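Local coordinates for protein putative monooxygenase Rv0793 (Mycobacterium tuberculosis, PDB 1Y0H) that is a putative monooxygenase, a homodimer that might take part in antibiotic biosynthesis or scavenge reactive oxygen species, at residues V6-R11 with V89-L94; R40-Y45 with L53-R58. One frame throughout, in Å; residues are numbered along the deposited sequence. Where two conformers were deposited one is given.

Contact 1. Residues V6-R11 with V89-L94; sequences VAVIAR and VAVTVL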
loop_
_atom_site.group_PDB
_atom_site.type_symbol
_atom_site.label_atom_id
_atom_site.label_comp_id
_atom_site.label_asym_id
_atom_site.label_seq_id
_atom_site.Cartn_x
_atom_site.Cartn_y
_atom_site.Cartn_z
ATOM N N VAL A 6 9.417 -4.347 -7.125
ATOM C CA VAL A 6 9.271 -3.773 -5.803
ATOM C C VAL A 6 8.034 -2.909 -5.794
ATOM O O VAL A 6 7.541 -2.511 -6.855
ATOM C CB VAL A 6 10.520 -2.914 -5.362
ATOM C CG1 VAL A 6 11.768 -3.760 -5.267
ATOM C CG2 VAL A 6 10.741 -1.678 -6.273
ATOM N N ALA A 7 7.533 -2.636 -4.593
ATOM C CA ALA A 7 6.471 -1.650 -4.411
ATOM C C ALA A 7 6.885 -0.620 -3.354
ATOM O O ALA A 7 7.811 -0.833 -2.590
ATOM C CB ALA A 7 5.139 -2.328 -4.038
ATOM N N VAL A 8 6.185 0.508 -3.316
ATOM C CA VAL A 8 6.453 1.535 -2.324
ATOM C C VAL A 8 5.113 2.058 -1.847
ATOM O O VAL A 8 4.192 2.264 -2.653
ATOM C CB VAL A 8 7.253 2.730 -2.925
ATOM C CG1 VAL A 8 7.553 3.789 -1.863
ATOM C CG2 VAL A 8 8.542 2.251 -3.571
ATOM N N ILE A 9 4.993 2.225 -0.533
ATOM C CA ILE A 9 3.873 2.971 0.032
ATOM C C ILE A 9 4.456 4.267 0.560
ATOM O O ILE A 9 5.427 4.252 1.309
ATOM C CB ILE A 9 3.185 2.212 1.192
ATOM C CG1 ILE A 9 2.569 0.919 0.688
ATOM C CG2 ILE A 9 2.091 3.094 1.866
ATOM C CD1 ILE A 9 2.127 -0.037 1.819
ATOM N N ALA A 10 3.850 5.386 0.179
ATOM C CA ALA A 10 4.270 6.687 0.704
ATOM C C ALA A 10 3.041 7.347 1.296
ATOM O O ALA A 10 2.025 7.518 0.603
ATOM C CB ALA A 10 4.860 7.551 -0.395
ATOM N N ARG A 11 3.151 7.724 2.563
ATOM C CA ARG A 11 2.041 8.350 3.301
ATOM C C ARG A 11 2.370 9.797 3.611
ATOM O O ARG A 11 3.464 10.099 4.114
ATOM C CB ARG A 11 1.758 7.588 4.601
ATOM C CG ARG A 11 1.652 6.092 4.405
ATOM C CD ARG A 11 1.146 5.381 5.655
ATOM N NE ARG A 11 -0.234 4.948 5.431
ATOM C CZ ARG A 11 -0.648 3.683 5.409
ATOM N NH1 ARG A 11 -1.918 3.430 5.163
ATOM N NH2 ARG A 11 0.183 2.670 5.650
ATOM N N VAL A 89 7.351 12.620 5.004
ATOM C CA VAL A 89 6.685 11.540 4.261
ATOM C C VAL A 89 7.119 10.217 4.880
ATOM O O VAL A 89 8.305 10.009 5.169
ATOM C CB VAL A 89 7.046 11.544 2.748
ATOM C CG1 VAL A 89 6.260 10.467 1.988
ATOM C CG2 VAL A 89 6.755 12.902 2.118
ATOM N N ALA A 90 6.146 9.342 5.101
ATOM C CA ALA A 90 6.405 8.019 5.639
ATOM C C ALA A 90 6.464 7.039 4.479
ATOM O O ALA A 90 5.447 6.765 3.835
ATOM C CB ALA A 90 5.326 7.634 6.627
ATOM N N VAL A 91 7.664 6.528 4.216
ATOM C CA VAL A 91 7.921 5.720 3.023
ATOM C C VAL A 91 8.325 4.313 3.412
ATOM O O VAL A 91 9.245 4.127 4.204
ATOM C CB VAL A 91 9.043 6.342 2.139
ATOM C CG1 VAL A 91 9.408 5.426 0.974
ATOM C CG2 VAL A 91 8.630 7.711 1.626
ATOM N N THR A 92 7.632 3.333 2.844
ATOM C CA THR A 92 7.998 1.933 3.027
ATOM C C THR A 92 8.260 1.274 1.698
ATOM O O THR A 92 7.418 1.299 0.805
ATOM C CB THR A 92 6.892 1.170 3.777
ATOM O OG1 THR A 92 6.617 1.844 5.010
ATOM C CG2 THR A 92 7.325 -0.264 4.072
ATOM N N VAL A 93 9.442 0.677 1.566
ATOM C CA VAL A 93 9.738 -0.106 0.368
ATOM C C VAL A 93 9.359 -1.555 0.631
ATOM O O VAL A 93 9.658 -2.086 1.705
ATOM C CB VAL A 93 11.215 0.043 -0.056
ATOM C CG1 VAL A 93 11.555 -0.872 -1.247
ATOM C CG2 VAL A 93 11.513 1.512 -0.376
ATOM N N LEU A 94 8.698 -2.173 -0.348
ATOM C CA LEU A 94 8.105 -3.498 -0.195
ATOM C C LEU A 94 8.612 -4.509 -1.215
ATOM O O LEU A 94 8.740 -4.199 -2.403
ATOM C CB LEU A 94 6.583 -3.411 -0.300
ATOM C CG LEU A 94 5.839 -2.471 0.659
ATOM C CD1 LEU A 94 4.388 -2.343 0.204
ATOM C CD2 LEU A 94 5.907 -2.995 2.084
#
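Ile9 CG1 and Leu94 CG both lie beside the backbone N and anti to the carbonyl carbon (chi1 -64° and -56°), which brings the delta methyls together, Ile9 CD1 to Leu94 CD1 at 3.6 Å. They sit diagonally across the antiparallel pairing of the first and last strands of the ferredoxin-like fold, on the face that also carries Ala7, Arg11, Ala90 and Thr92. Ile9 of the second subunit packs on Ile9 here, and Tyr45 of that subunit on Leu94, so this face is part of the dimer interface. Six backbone hydrogen bonds join the strands in reciprocal couples at Ala7-Leu94, Ile9-Thr92 and Arg11-Ala90; Thr92 N to Ile9 O is 2.8 Å long. On the reverse face the valines follow another diagonal: Val8 and Val91 both hold CG1 anti to the backbone N, and these methyls touch at 3.8 Å. Leu65 of helix 62-69 covers Val8. Arg11 contributes mainly CB and CG to the contact, and its NE forms a salt bridge with Glu52. Where the pairing ends, Val89 CG1 lies 4.0 Å from Ala10 CB and 3.5 Å from Arg11 O.

Contact 2. Residues R40-Y45 with L53-R58; sequences RSYDLY and LVLFER. With ACT (acetate ion), chain C.
Arg40 and Ser41 both face Arg58, a classic beta bulge at one end of the hairpin 39-47/53-59 of the ferredoxin-like sheet. Among the backbone bonds, Arg58 O takes two donors from the same face of its carbonyl plane: Arg40 N at 2.8 Å, strongly bent, and Ser41 N at 3.1 Å, much straighter. Beyond the bulge regular antiparallel pairing returns, with reciprocal bonds at Asp43-Phe56 and Tyr45-Val54.

Polar side chains gather beside the bulge. Arg58 NH2 donates to Ser41 OG at 3.1 Å, and the hydroxyl lies in the guanidinium plane, while Phe56 CE1 sits over the centre of one face of that group. Ser41 OG in turn donates to a water that donates to Asp43 OD2 and Phe56 O, joining two side chains of 40-45 to a backbone carbonyl of 53-58. Asp43 OD1 accepts from Ala100 N of the second subunit. The other Arg58 nitrogens make salt bridges, NE with Glu99 and NH1 with Asp43 of the second subunit. The Arg40 chain crosses that of Arg58, its guanidinium overlying Arg58 CD, and its NH2 is held by Ala100 O.

Apolar and aromatic contacts fill the face toward helix 19-35. Tyr42 carries its ring anti to the backbone N (chi1 -169°), toward Leu55 and Glu57. Leu55 CD2 makes a CH-pi contact over one face, 4.1 Å from the ring centroid, and Glu57 runs alongside, its carboxylate plane turned 56° to the ring and OE1 hydrogen-bonded to Tyr59 OH. On the dimer face, Tyr45 CE1 lies 4.1 Å from Phe56 CB, and the Phe56 ring stacks on Phe56 of the second subunit.

An acetate, probably from the crystallisation liquor, lies at the Tyr42 ring edge; it is hydrogen-bonded to His68 NE2, Glu57 OE2 lies 2.8 Å from its OXT, and Tyr42 OH donates to its other oxygen, O, at 2.8 Å.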
loop_
_atom_site.group_PDB
_atom_site.type_symbol
_atom_site.label_atom_id
_atom_site.label_comp_id
_atom_site.label_asym_id
_atom_site.label_seq_id
_atom_site.Cartn_x
_atom_site.Cartn_y
_atom_site.Cartn_z
ATOM N N ARG A 40 5.216 0.029 -13.090
ATOM C CA ARG A 40 4.044 -0.808 -13.321
ATOM C C ARG A 40 2.746 -0.085 -12.933
ATOM O O ARG A 40 1.764 -0.129 -13.668
ATOM C CB ARG A 40 4.155 -2.137 -12.580
ATOM C CG ARG A 40 2.837 -2.869 -12.519
ATOM C CD ARG A 40 2.971 -4.199 -11.851
ATOM N NE ARG A 40 1.656 -4.753 -11.546
ATOM C CZ ARG A 40 1.458 -5.984 -11.087
ATOM N NH1 ARG A 40 2.493 -6.800 -10.899
ATOM N NH2 ARG A 40 0.228 -6.410 -10.839
ATOM N N SER A 41 2.739 0.555 -11.772
ATOM C CA SER A 41 1.590 1.377 -11.374
ATOM C C SER A 41 1.994 2.484 -10.404
ATOM O O SER A 41 3.037 2.419 -9.769
ATOM C CB SER A 41 0.485 0.497 -10.771
ATOM O OG SER A 41 0.922 -0.146 -9.600
ATOM N N TYR A 42 1.151 3.504 -10.316
ATOM C CA TYR A 42 1.389 4.647 -9.436
ATOM C C TYR A 42 0.021 5.260 -9.197
ATOM O O TYR A 42 -0.514 5.941 -10.069
ATOM C CB TYR A 42 2.323 5.618 -10.155
ATOM C CG TYR A 42 2.902 6.748 -9.342
ATOM C CD1 TYR A 42 2.346 8.033 -9.399
ATOM C CD2 TYR A 42 4.047 6.557 -8.562
ATOM C CE1 TYR A 42 2.905 9.098 -8.685
ATOM C CE2 TYR A 42 4.611 7.631 -7.841
ATOM C CZ TYR A 42 4.029 8.887 -7.913
ATOM O OH TYR A 42 4.574 9.934 -7.220
ATOM N N ASP A 43 -0.548 4.981 -8.027
ATOM C CA ASP A 43 -1.945 5.325 -7.734
ATOM C C ASP A 43 -2.067 6.142 -6.449
ATOM O O ASP A 43 -1.419 5.847 -5.457
ATOM C CB ASP A 43 -2.796 4.049 -7.639
ATOM C CG ASP A 43 -2.830 3.278 -8.944
ATOM O OD1 ASP A 43 -3.019 3.914 -9.998
ATOM O OD2 ASP A 43 -2.670 2.040 -8.912
ATOM N N LEU A 44 -2.936 7.148 -6.483
ATOM C CA LEU A 44 -3.113 8.062 -5.361
ATOM C C LEU A 44 -4.452 7.826 -4.670
ATOM O O LEU A 44 -5.488 7.725 -5.325
ATOM C CB LEU A 44 -3.078 9.514 -5.849
ATOM C CG LEU A 44 -3.286 10.623 -4.817
ATOM C CD1 LEU A 44 -2.226 10.620 -3.717
ATOM C CD2 LEU A 44 -3.299 11.964 -5.539
ATOM N N TYR A 45 -4.403 7.770 -3.342
ATOM C CA TYR A 45 -5.578 7.572 -2.499
ATOM C C TYR A 45 -5.615 8.596 -1.383
ATOM O O TYR A 45 -4.602 9.231 -1.080
ATOM C CB TYR A 45 -5.520 6.199 -1.828
ATOM C CG TYR A 45 -5.352 5.052 -2.780
ATOM C CD1 TYR A 45 -4.083 4.640 -3.199
ATOM C CD2 TYR A 45 -6.462 4.363 -3.247
ATOM C CE1 TYR A 45 -3.941 3.580 -4.084
ATOM C CE2 TYR A 45 -6.331 3.312 -4.122
ATOM C CZ TYR A 45 -5.069 2.930 -4.535
ATOM O OH TYR A 45 -4.938 1.881 -5.404
ATOM N N LEU A 53 -2.842 11.448 2.614
ATOM C CA LEU A 53 -2.847 11.038 1.227
ATOM C C LEU A 53 -1.820 9.914 1.108
ATOM O O LEU A 53 -0.800 9.916 1.800
ATOM C CB LEU A 53 -2.523 12.208 0.291
ATOM C CG LEU A 53 -3.468 13.421 0.316
ATOM C CD1 LEU A 53 -3.134 14.330 -0.849
ATOM C CD2 LEU A 53 -4.937 12.991 0.258
ATOM N N VAL A 54 -2.116 8.926 0.274
ATOM C CA VAL A 54 -1.273 7.733 0.188
ATOM C C VAL A 54 -1.009 7.408 -1.271
ATOM O O VAL A 54 -1.951 7.370 -2.074
ATOM C CB VAL A 54 -1.953 6.526 0.874
ATOM C CG1 VAL A 54 -1.089 5.264 0.741
ATOM C CG2 VAL A 54 -2.263 6.851 2.361
ATOM N N LEU A 55 0.266 7.213 -1.606
ATOM C CA LEU A 55 0.638 6.685 -2.925
ATOM C C LEU A 55 0.973 5.226 -2.774
ATOM O O LEU A 55 1.697 4.843 -1.854
ATOM C CB LEU A 55 1.861 7.417 -3.513
ATOM C CG LEU A 55 1.598 8.777 -4.151
ATOM C CD1 LEU A 55 2.943 9.467 -4.314
ATOM C CD2 LEU A 55 0.893 8.660 -5.507
ATOM N N PHE A 56 0.419 4.405 -3.663
ATOM C CA PHE A 56 0.916 3.049 -3.815
ATOM C C PHE A 56 1.592 2.958 -5.175
ATOM O O PHE A 56 0.981 3.258 -6.193
ATOM C CB PHE A 56 -0.199 2.008 -3.680
ATOM C CG PHE A 56 0.326 0.617 -3.509
ATOM C CD1 PHE A 56 0.333 -0.278 -4.569
ATOM C CD2 PHE A 56 0.840 0.213 -2.294
ATOM C CE1 PHE A 56 0.843 -1.573 -4.408
ATOM C CE2 PHE A 56 1.357 -1.081 -2.121
ATOM C CZ PHE A 56 1.361 -1.965 -3.193
ATOM N N GLU A 57 2.852 2.535 -5.171
ATOM C CA GLU A 57 3.689 2.527 -6.367
ATOM C C GLU A 57 4.258 1.136 -6.578
ATOM O O GLU A 57 4.643 0.470 -5.623
ATOM C CB GLU A 57 4.863 3.491 -6.188
ATOM C CG GLU A 57 4.491 4.799 -5.529
ATOM C CD GLU A 57 5.679 5.656 -5.145
ATOM O OE1 GLU A 57 6.798 5.488 -5.715
ATOM O OE2 GLU A 57 5.474 6.526 -4.265
ATOM N N ARG A 58 4.291 0.704 -7.835
ATOM C CA ARG A 58 4.885 -0.582 -8.187
ATOM C C ARG A 58 5.858 -0.382 -9.337
ATOM O O ARG A 58 5.507 0.235 -10.338
ATOM C CB ARG A 58 3.796 -1.556 -8.646
ATOM C CG ARG A 58 2.861 -2.085 -7.578
ATOM C CD ARG A 58 1.883 -3.029 -8.293
ATOM N NE ARG A 58 0.889 -3.650 -7.425
ATOM C CZ ARG A 58 -0.359 -3.219 -7.285
ATOM N NH1 ARG A 58 -1.186 -3.860 -6.473
ATOM N NH2 ARG A 58 -0.778 -2.144 -7.943
HETATM C C ACT C . 6.900 9.433 -4.880
HETATM O O ACT C . 6.957 9.129 -6.088
HETATM O OXT ACT C . 7.332 8.589 -4.055
HETATM C CH3 ACT C . 6.329 10.747 -4.450
HETATM O O HOH W 1 -0.207 1.098 -7.640
#

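Contacts 1 and 2 build one antiparallel sheet, ordered 39-47, 53-59, 6-12, 90-96: each joins an outermost strand of the chain to a central one. The central strands bond to each other, with Val8 N 2.8 Å from Glu57 O, and Ile9 packs on Phe56. Contact 2 is a short-range hairpin and largely buried; contact 1 pairs segments far apart in sequence, adding the last strand beside the first, and is only partly buried. Between its strands, contact 1 relies on regular backbone bonds and aliphatic side chains, whereas contact 2 adds a bulge, a pair of crossing arginines, a bridging water and an acetate bonded to Tyr42. Both have one face at the dimer interface, where Tyr45 of each subunit packs on Leu94 of the other.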